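Local atomic coordinates of aldolase (Klebsiella pneumoniae, PDB entry 6VOQ), a protein that is an aldolase-like member of the class II aldolase and adducin family, binding a zinc ion and assembling as four copies of the chain. Residues Y121-V126 with N175-L180. Numbering follows the deposited sequence.
Sequences YVVMRV and NNTEEL
Val-122, Arg-125 and Val-126 of segment 121-126, which carries the short helix 121-125, pack against Asn-176, Glu-179 and Leu-180 of the long helix 170-190 in a nearly antiparallel helix-helix contact of the AraD-like, class II aldolase fold. The axes of 121-125 and 175-180 run 151° apart and approach to 9.9 Å. Helix 170-190 lies against the central mixed sheet, where Asn-176 and Leu-180 also touch Val-165 of strand 162-167. The apolar floor of the contact is made by Leu-180, whose two methyls divide their work: CD2 meets Val-122 CG1 at 3.9 Å, while CD1 faces Val-126 CG1. Beside them, the side chains of Val-126 and Asn-176 run antiparallel alongside each other, with CG2 of the valine next to CB of the asparagine.

Arg-125, partly exposed, reaches across to helix 170-190; a bend at chi3 (75°) swings the guanidinium over to Asn-175 and Asn-176. Asn-176 OD1 sits over one face of this group, 2.9 Å from Arg-125 NH1, but the angle is too poor for a hydrogen bond. The polar grip on this amide lies on its other atom, ND2, which donates to Thr-166 O. Asn-175 CB approaches the guanidinium edge near its plane, 3.2 Å from Arg-125 NH2. Glu-179 OE1 is 4.8 Å from Arg-125 NH1, too far for a salt bridge, though the opposite charges may attract weakly.

Glu-179 extends toward the short helix with CG anti to its backbone N (chi1 -170°), then bends at chi2, bringing its carboxylate beside the base of Tyr-121. The tyrosine ring itself leads away and stacks with the zinc ligand His-96 of the second subunit; the Tyr-121 side chain lies about 4 Å from a bound zinc ion, placing this helix pair beside a metal site at a subunit interface. Across the helix pair, what Tyr-121 offers is chiefly its CB, 3.4 Å from Glu-179 OE2.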
loop_
_atom_site.group_PDB
_atom_site.type_symbol
_atom_site.label_atom_id
_atom_site.label_comp_id
_atom_site.label_asym_id
_atom_site.label_seq_id
_atom_site.Cartn_x
_atom_site.Cartn_y
_atom_site.Cartn_z
ATOM N N TYR A 121 -7.544 -6.053 -20.784
ATOM C CA TYR A 121 -6.257 -6.731 -20.665
ATOM C C TYR A 121 -6.379 -8.151 -20.127
ATOM O O TYR A 121 -5.640 -9.035 -20.572
ATOM C CB TYR A 121 -5.325 -5.866 -19.817
ATOM C CG TYR A 121 -5.258 -4.477 -20.400
ATOM C CD1 TYR A 121 -4.605 -4.255 -21.612
ATOM C CD2 TYR A 121 -5.900 -3.401 -19.786
ATOM C CE1 TYR A 121 -4.562 -3.004 -22.183
ATOM C CE2 TYR A 121 -5.859 -2.134 -20.355
ATOM C CZ TYR A 121 -5.186 -1.946 -21.555
ATOM O OH TYR A 121 -5.126 -0.702 -22.143
ATOM N N VAL A 122 -7.313 -8.409 -19.210
ATOM C CA VAL A 122 -7.513 -9.780 -18.758
ATOM C C VAL A 122 -8.032 -10.648 -19.900
ATOM O O VAL A 122 -7.675 -11.825 -20.014
ATOM C CB VAL A 122 -8.451 -9.807 -17.535
ATOM C CG1 VAL A 122 -8.940 -11.223 -17.251
ATOM C CG2 VAL A 122 -7.725 -9.268 -16.328
ATOM N N VAL A 123 -8.868 -10.081 -20.771
ATOM C CA VAL A 123 -9.391 -10.842 -21.902
ATOM C C VAL A 123 -8.274 -11.189 -22.872
ATOM O O VAL A 123 -8.210 -12.308 -23.395
ATOM C CB VAL A 123 -10.504 -10.051 -22.609
ATOM C CG1 VAL A 123 -11.266 -10.942 -23.584
ATOM C CG2 VAL A 123 -11.432 -9.411 -21.587
ATOM N N MET A 124 -7.383 -10.233 -23.135
ATOM C CA MET A 124 -6.345 -10.456 -24.130
ATOM C C MET A 124 -5.351 -11.493 -23.653
ATOM O O MET A 124 -4.968 -12.391 -24.411
ATOM C CB MET A 124 -5.624 -9.147 -24.452
ATOM C CG MET A 124 -6.527 -8.082 -25.040
ATOM S SD MET A 124 -5.700 -6.500 -25.221
ATOM C CE MET A 124 -4.434 -6.942 -26.401
ATOM N N ARG A 125 -4.931 -11.392 -22.396
ATOM C CA ARG A 125 -3.802 -12.170 -21.924
ATOM C C ARG A 125 -4.206 -13.408 -21.146
ATOM O O ARG A 125 -3.420 -14.358 -21.086
ATOM C CB ARG A 125 -2.886 -11.294 -21.063
ATOM C CG ARG A 125 -2.555 -9.969 -21.732
ATOM C CD ARG A 125 -1.955 -8.965 -20.761
ATOM N NE ARG A 125 -0.572 -9.294 -20.442
ATOM C CZ ARG A 125 -0.177 -9.766 -19.268
ATOM N NH1 ARG A 125 -1.066 -9.965 -18.305
ATOM N NH2 ARG A 125 1.105 -10.042 -19.061
ATOM N N VAL A 126 -5.408 -13.442 -20.576
ATOM C CA VAL A 126 -5.761 -14.565 -19.719
ATOM C C VAL A 126 -6.973 -15.282 -20.291
ATOM O O VAL A 126 -6.942 -16.500 -20.503
ATOM C CB VAL A 126 -6.007 -14.109 -18.267
ATOM C CG1 VAL A 126 -6.216 -15.304 -17.379
ATOM C CG2 VAL A 126 -4.819 -13.298 -17.762
ATOM N N ASN A 175 2.997 -11.461 -14.446
ATOM C CA ASN A 175 2.296 -10.337 -15.056
ATOM C C ASN A 175 0.812 -10.639 -15.219
ATOM O O ASN A 175 -0.032 -9.777 -14.955
ATOM C CB ASN A 175 2.923 -9.990 -16.409
ATOM C CG ASN A 175 4.313 -9.383 -16.281
ATOM O OD1 ASN A 175 4.744 -8.999 -15.191
ATOM N ND2 ASN A 175 5.023 -9.292 -17.405
ATOM N N ASN A 176 0.472 -11.859 -15.647
ATOM C CA ASN A 176 -0.934 -12.263 -15.690
ATOM C C ASN A 176 -1.583 -12.173 -14.318
ATOM O O ASN A 176 -2.718 -11.704 -14.193
ATOM C CB ASN A 176 -1.063 -13.687 -16.217
ATOM C CG ASN A 176 -0.642 -13.802 -17.648
ATOM O OD1 ASN A 176 -0.557 -12.805 -18.360
ATOM N ND2 ASN A 176 -0.385 -15.024 -18.088
ATOM N N THR A 177 -0.882 -12.645 -13.282
ATOM C CA THR A 177 -1.415 -12.581 -11.931
ATOM C C THR A 177 -1.617 -11.144 -11.492
ATOM O O THR A 177 -2.645 -10.808 -10.891
ATOM C CB THR A 177 -0.478 -13.297 -10.952
ATOM O OG1 THR A 177 -0.266 -14.638 -11.396
ATOM C CG2 THR A 177 -1.089 -13.324 -9.570
ATOM N N GLU A 178 -0.638 -10.282 -11.771
ATOM C CA GLU A 178 -0.767 -8.890 -11.369
ATOM C C GLU A 178 -1.906 -8.217 -12.115
ATOM O O GLU A 178 -2.634 -7.407 -11.536
ATOM C CB GLU A 178 0.545 -8.152 -11.593
ATOM C CG GLU A 178 1.582 -8.480 -10.562
ATOM C CD GLU A 178 2.952 -8.029 -10.970
ATOM O OE1 GLU A 178 3.338 -8.298 -12.118
ATOM O OE2 GLU A 178 3.641 -7.405 -10.148
ATOM N N GLU A 179 -2.076 -8.543 -13.396
ATOM C CA GLU A 179 -3.200 -8.002 -14.148
ATOM C C GLU A 179 -4.526 -8.495 -13.579
ATOM O O GLU A 179 -5.474 -7.716 -13.436
ATOM C CB GLU A 179 -3.064 -8.369 -15.623
ATOM C CG GLU A 179 -4.061 -7.664 -16.525
ATOM C CD GLU A 179 -3.852 -6.160 -16.553
ATOM O OE1 GLU A 179 -2.680 -5.720 -16.625
ATOM O OE2 GLU A 179 -4.860 -5.419 -16.487
ATOM N N LEU A 180 -4.604 -9.779 -13.226
ATOM C CA LEU A 180 -5.832 -10.313 -12.648
ATOM C C LEU A 180 -6.138 -9.659 -11.311
ATOM O O LEU A 180 -7.284 -9.284 -11.045
ATOM C CB LEU A 180 -5.718 -11.821 -12.474
ATOM C CG LEU A 180 -6.115 -12.659 -13.665
ATOM C CD1 LEU A 180 -5.592 -14.069 -13.443
ATOM C CD2 LEU A 180 -7.635 -12.623 -13.843
#